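Local atomic coordinates of ASCH domain (PDB entry 3S9X), a protein that is of unknown function but has the PUA-like fold of ASCH domains, which suggests a role in binding RNA or a related ligand. Residues 40-43 with 44-48; 6-9 with 10-14. One frame throughout, in Å; residues are numbered along the deposited sequence.

Interaction 1 of 2, residues 40-43 with 44-48; sequences DEYN and ANVCA
Residues 40-43 meet A44 to C47 in the first turns of helix 41-52, a local contact between residues three and four apart that combines an N-cap with two side-chain pairs, Y42 with V46 and E41 with N45. D40, just ahead of the helix, accepts from A44 N through its backbone O at 2.9 Å. Its carboxylate reaches forward to the first turn: D40 OD2 takes N43 N at 2.9 Å in a nearly straight bond (171°), the donor standing above the carboxylate plane rather than in it. The i to i+4 helical bonds continue from N45 N to E41 O, V46 N to Y42 O and C47 N to N43 O.

Y42 and V46 form a CH-pi contact. V46 CG2 sits over one face of the ring, toward its rim, 4.2 Å from the centroid and closest to Y42 CZ at 3.9 Å. With Y42 CG anti to the backbone N, chi1 166° carries the ring toward V46 and turns one face to CG2. Next to this pair, E41 passes N45 with E41 CG 3.7 Å from N45 ND2, while the carboxylate and amide planes are almost perpendicular. A water bridges them, 2.7 Å from E41 OE2 and accepting from N45 ND2 at 2.9 Å. The pair lies against the loop of N84 and W85, and W85 N donates to N45 OD1.

The capping carboxylate supplies an acceptor to an amide that no earlier helical carbonyl can serve, and its negative charge would probably interact favourably with the positive N-terminal end of the helix dipole.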
loop_
_atom_site.group_PDB
_atom_site.type_symbol
_atom_site.label_atom_id
_atom_site.label_comp_id
_atom_site.label_asym_id
_atom_site.label_seq_id
_atom_site.Cartn_x
_atom_site.Cartn_y
_atom_site.Cartn_z
ATOM N N ASP A 40 10.761 -7.512 -1.423
ATOM C CA ASP A 40 11.815 -8.290 -0.765
ATOM C C ASP A 40 11.579 -8.315 0.736
ATOM O O ASP A 40 10.888 -7.449 1.243
ATOM C CB ASP A 40 13.224 -7.755 -1.102
ATOM C CG ASP A 40 13.486 -6.361 -0.526
ATOM O OD1 ASP A 40 13.186 -5.299 -1.195
ATOM O OD2 ASP A 40 13.876 -6.238 0.624
ATOM N N GLU A 41 12.116 -9.310 1.406
ATOM C CA GLU A 41 11.870 -9.522 2.810
ATOM C C GLU A 41 12.307 -8.348 3.689
ATOM O O GLU A 41 11.567 -7.923 4.573
ATOM C CB GLU A 41 12.572 -10.836 3.215
ATOM C CG GLU A 41 12.461 -11.157 4.686
ATOM C CD GLU A 41 12.967 -12.531 5.033
ATOM O OE1 GLU A 41 13.830 -13.065 4.280
ATOM O OE2 GLU A 41 12.652 -13.061 6.079
ATOM N N TYR A 42 13.504 -7.852 3.459
ATOM C CA TYR A 42 14.036 -6.831 4.305
ATOM C C TYR A 42 13.105 -5.625 4.270
ATOM O O TYR A 42 12.728 -5.086 5.311
ATOM C CB TYR A 42 15.437 -6.433 3.787
ATOM C CG TYR A 42 15.927 -5.177 4.391
ATOM C CD1 TYR A 42 16.499 -5.169 5.622
ATOM C CD2 TYR A 42 15.710 -3.975 3.745
ATOM C CE1 TYR A 42 16.874 -3.918 6.230
ATOM C CE2 TYR A 42 16.062 -2.801 4.302
ATOM C CZ TYR A 42 16.625 -2.757 5.509
ATOM O OH TYR A 42 16.898 -1.509 6.050
ATOM N N ASN A 43 12.771 -5.152 3.057
ATOM C CA ASN A 43 11.919 -3.955 2.940
ATOM C C ASN A 43 10.467 -4.266 3.355
ATOM O O ASN A 43 9.852 -3.403 3.952
ATOM C CB ASN A 43 11.962 -3.371 1.548
ATOM C CG ASN A 43 13.286 -2.662 1.275
ATOM O OD1 ASN A 43 14.043 -3.057 0.385
ATOM N ND2 ASN A 43 13.540 -1.680 2.022
ATOM N N ALA A 44 9.954 -5.482 3.094
ATOM C CA ALA A 44 8.579 -5.819 3.517
ATOM C C ALA A 44 8.446 -5.663 5.025
ATOM O O ALA A 44 7.503 -5.125 5.545
ATOM C CB ALA A 44 8.189 -7.203 3.099
ATOM N N ASN A 45 9.472 -6.148 5.740
ATOM C CA ASN A 45 9.374 -6.174 7.193
ATOM C C ASN A 45 9.586 -4.799 7.762
ATOM O O ASN A 45 8.914 -4.400 8.749
ATOM C CB ASN A 45 10.304 -7.230 7.783
ATOM C CG ASN A 45 9.876 -8.666 7.399
ATOM O OD1 ASN A 45 8.788 -8.828 6.881
ATOM N ND2 ASN A 45 10.732 -9.666 7.603
ATOM N N VAL A 46 10.583 -4.087 7.240
ATOM C CA VAL A 46 10.805 -2.675 7.641
ATOM C C VAL A 46 9.559 -1.838 7.361
ATOM O O VAL A 46 9.087 -1.073 8.225
ATOM C CB VAL A 46 12.100 -2.090 6.967
ATOM C CG1 VAL A 46 12.053 -0.533 6.957
ATOM C CG2 VAL A 46 13.342 -2.633 7.641
ATOM N N CYS A 47 8.971 -1.992 6.186
ATOM C CA CYS A 47 7.767 -1.188 5.879
ATOM C C CYS A 47 6.559 -1.563 6.747
ATOM O O CYS A 47 5.833 -0.663 7.142
ATOM C CB CYS A 47 7.373 -1.294 4.424
ATOM S SG CYS A 47 8.370 -0.209 3.354
ATOM N N ALA A 48 6.369 -2.847 7.050
ATOM C CA ALA A 48 5.243 -3.169 7.933
ATOM C C ALA A 48 5.422 -2.423 9.257
ATOM O O ALA A 48 4.466 -1.926 9.843
ATOM C CB ALA A 48 5.153 -4.642 8.140
HETATM O O HOH W 1 10.307 -12.537 7.307
#

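Interaction 2 of 2, residues 6-9 with 10-14; sequences MEER and SQLFL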
loop_
_atom_site.group_PDB
_atom_site.type_symbol
_atom_site.label_atom_id
_atom_site.label_comp_id
_atom_site.label_asym_id
_atom_site.label_seq_id
_atom_site.Cartn_x
_atom_site.Cartn_y
_atom_site.Cartn_z
HETATM N N MSE A 6 -9.773 -14.999 2.311
HETATM C CA MSE A 6 -8.542 -14.397 2.826
HETATM C C MSE A 6 -7.817 -15.503 3.618
HETATM O O MSE A 6 -8.358 -16.279 4.367
HETATM C CB MSE A 6 -8.933 -13.197 3.700
HETATM C CG MSE A 6 -7.713 -12.466 4.249
HETATM SE SE MSE A 6 -8.203 -10.919 5.295
HETATM C CE MSE A 6 -8.642 -9.776 3.749
ATOM N N GLU A 7 -6.505 -15.414 3.553
ATOM C CA GLU A 7 -5.617 -16.320 4.310
ATOM C C GLU A 7 -5.973 -16.229 5.790
ATOM O O GLU A 7 -6.225 -15.127 6.315
ATOM C CB GLU A 7 -4.164 -15.939 4.035
ATOM C CG GLU A 7 -3.139 -16.966 4.471
ATOM C CD GLU A 7 -2.769 -17.015 5.950
ATOM O OE1 GLU A 7 -3.014 -16.017 6.608
ATOM O OE2 GLU A 7 -2.166 -18.047 6.385
ATOM N N GLU A 8 -6.052 -17.401 6.485
ATOM C CA GLU A 8 -6.664 -17.454 7.784
ATOM C C GLU A 8 -6.115 -16.558 8.826
ATOM O O GLU A 8 -6.849 -16.010 9.649
ATOM C CB GLU A 8 -6.677 -18.913 8.252
ATOM C CG GLU A 8 -7.488 -19.081 9.593
ATOM C CD GLU A 8 -7.669 -20.498 9.982
ATOM O OE1 GLU A 8 -6.717 -21.135 10.393
ATOM O OE2 GLU A 8 -8.792 -21.014 9.768
ATOM N N ARG A 9 -4.779 -16.474 8.887
ATOM C CA ARG A 9 -4.194 -15.630 9.932
ATOM C C ARG A 9 -4.668 -14.177 9.775
ATOM O O ARG A 9 -5.020 -13.497 10.761
ATOM C CB ARG A 9 -2.649 -15.656 9.952
ATOM C CG ARG A 9 -2.032 -17.025 10.251
ATOM C CD ARG A 9 -0.557 -17.121 9.874
ATOM N NE ARG A 9 -0.360 -17.156 8.443
ATOM C CZ ARG A 9 0.778 -16.844 7.837
ATOM N NH1 ARG A 9 1.886 -16.460 8.515
ATOM N NH2 ARG A 9 0.842 -16.886 6.510
ATOM N N SER A 10 -4.668 -13.670 8.527
ATOM C CA SER A 10 -5.110 -12.343 8.270
ATOM C C SER A 10 -6.624 -12.174 8.423
ATOM O O SER A 10 -7.115 -11.162 8.955
ATOM C CB SER A 10 -4.719 -11.907 6.874
ATOM O OG SER A 10 -3.348 -11.567 6.849
ATOM N N GLN A 11 -7.420 -13.197 8.020
ATOM C CA GLN A 11 -8.873 -13.181 8.245
ATOM C C GLN A 11 -9.210 -13.049 9.717
ATOM O O GLN A 11 -10.073 -12.235 10.103
ATOM C CB GLN A 11 -9.499 -14.460 7.646
ATOM C CG GLN A 11 -10.974 -14.454 7.722
ATOM C CD GLN A 11 -11.658 -15.432 6.786
ATOM O OE1 GLN A 11 -12.854 -15.595 6.926
ATOM N NE2 GLN A 11 -10.915 -16.046 5.826
ATOM N N LEU A 12 -8.559 -13.837 10.575
ATOM C CA LEU A 12 -8.784 -13.753 11.992
ATOM C C LEU A 12 -8.492 -12.380 12.530
ATOM O O LEU A 12 -9.202 -11.845 13.403
ATOM C CB LEU A 12 -8.065 -14.873 12.767
ATOM C CG LEU A 12 -8.532 -16.290 12.557
ATOM C CD1 LEU A 12 -7.502 -17.253 13.113
ATOM C CD2 LEU A 12 -9.827 -16.441 13.208
ATOM N N PHE A 13 -7.377 -11.800 12.108
ATOM C CA PHE A 13 -6.942 -10.486 12.589
ATOM C C PHE A 13 -7.945 -9.436 12.183
ATOM O O PHE A 13 -8.312 -8.546 12.975
ATOM C CB PHE A 13 -5.550 -10.182 12.030
ATOM C CG PHE A 13 -4.768 -9.071 12.703
ATOM C CD1 PHE A 13 -4.264 -9.272 13.980
ATOM C CD2 PHE A 13 -4.444 -7.945 12.029
ATOM C CE1 PHE A 13 -3.423 -8.325 14.534
ATOM C CE2 PHE A 13 -3.578 -7.018 12.584
ATOM C CZ PHE A 13 -3.091 -7.190 13.839
ATOM N N LEU A 14 -8.367 -9.481 10.915
ATOM C CA LEU A 14 -9.370 -8.553 10.412
ATOM C C LEU A 14 -10.694 -8.678 11.178
ATOM O O LEU A 14 -11.299 -7.672 11.520
ATOM C CB LEU A 14 -9.608 -8.827 8.956
ATOM C CG LEU A 14 -10.615 -7.949 8.179
ATOM C CD1 LEU A 14 -10.435 -6.413 8.360
ATOM C CD2 LEU A 14 -10.632 -8.334 6.673
HETATM O O HOH W 2 -1.725 -13.739 6.305
#
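The backbone of 6-9 turns from an extended lead-in at M6 and E7 into helix 8-19, with Q11 N bonded to E7 O (2.8 Å), L12 N to E8 O and F13 N to R9 O. M6, a selenomethionine, lies back against this first turn. Its chain is extended through chi2 and bends at chi3 (-76°), which brings CE, like SE, to 3.8 Å from L14 CD2; SE also rests on the backbone of S10 and Q11. The M6 and L14 side chains cross at about a right angle, and both pack on F32 of strand 32-35.

Q11 reaches back to the lead-in: in one of its two conformers NE2 donates to M6 O at 3.0 Å. The oxygen lies in the plane of the amide, yet the bond is well bent (136°), and in this conformer NE2 also donates to Q4 O, a second backbone carbonyl before the helix.

E7 is bent at chi2 (-79°), which folds its carboxylate over the helix start. OE1 receives weak bonds from R9 N and S10 N, together with a water that links it to S10 OG. R9 NE meets E7 OE2 on the syn side at 2.9 Å; the oxygen lies in the guanidinium plane, but the donor is tilted well out of the carboxylate plane. This salt bridge holds the carboxylate by its other oxygen. R9 NH1 continues to D86 O. On the outer side, E8 and L12 run side by side, with E8 CG 4.0 Å from L12 CD1.

Together these make a glutamate N-cap, with its carboxylate braced by an arginine two residues on, at the head of an N-terminal helix laid against the sheet through S10 and L14.

In the fold
Both interactions lie at the first turns of helices and share one element of chemistry, an acidic N-cap, but no helix is common to them; the centres of interactions 1 and 2 are about 20 Å apart and the two do not touch. In interaction 1 the shorter aspartate makes a direct, straight capping bond, whereas in interaction 2 the glutamate's capping bonds are weak, and its carboxylate is also held by a salt bridge and a water. Both are partly buried. The centre of interaction 1, with A44 and C47 buried, is about 12 Å from the centre of the chain, against about 18 Å for interaction 2. Interaction 2 covers strands 32-35 and 79-83 with S10 and L14; E8 is exposed, whereas R9 reaches D86 and P89.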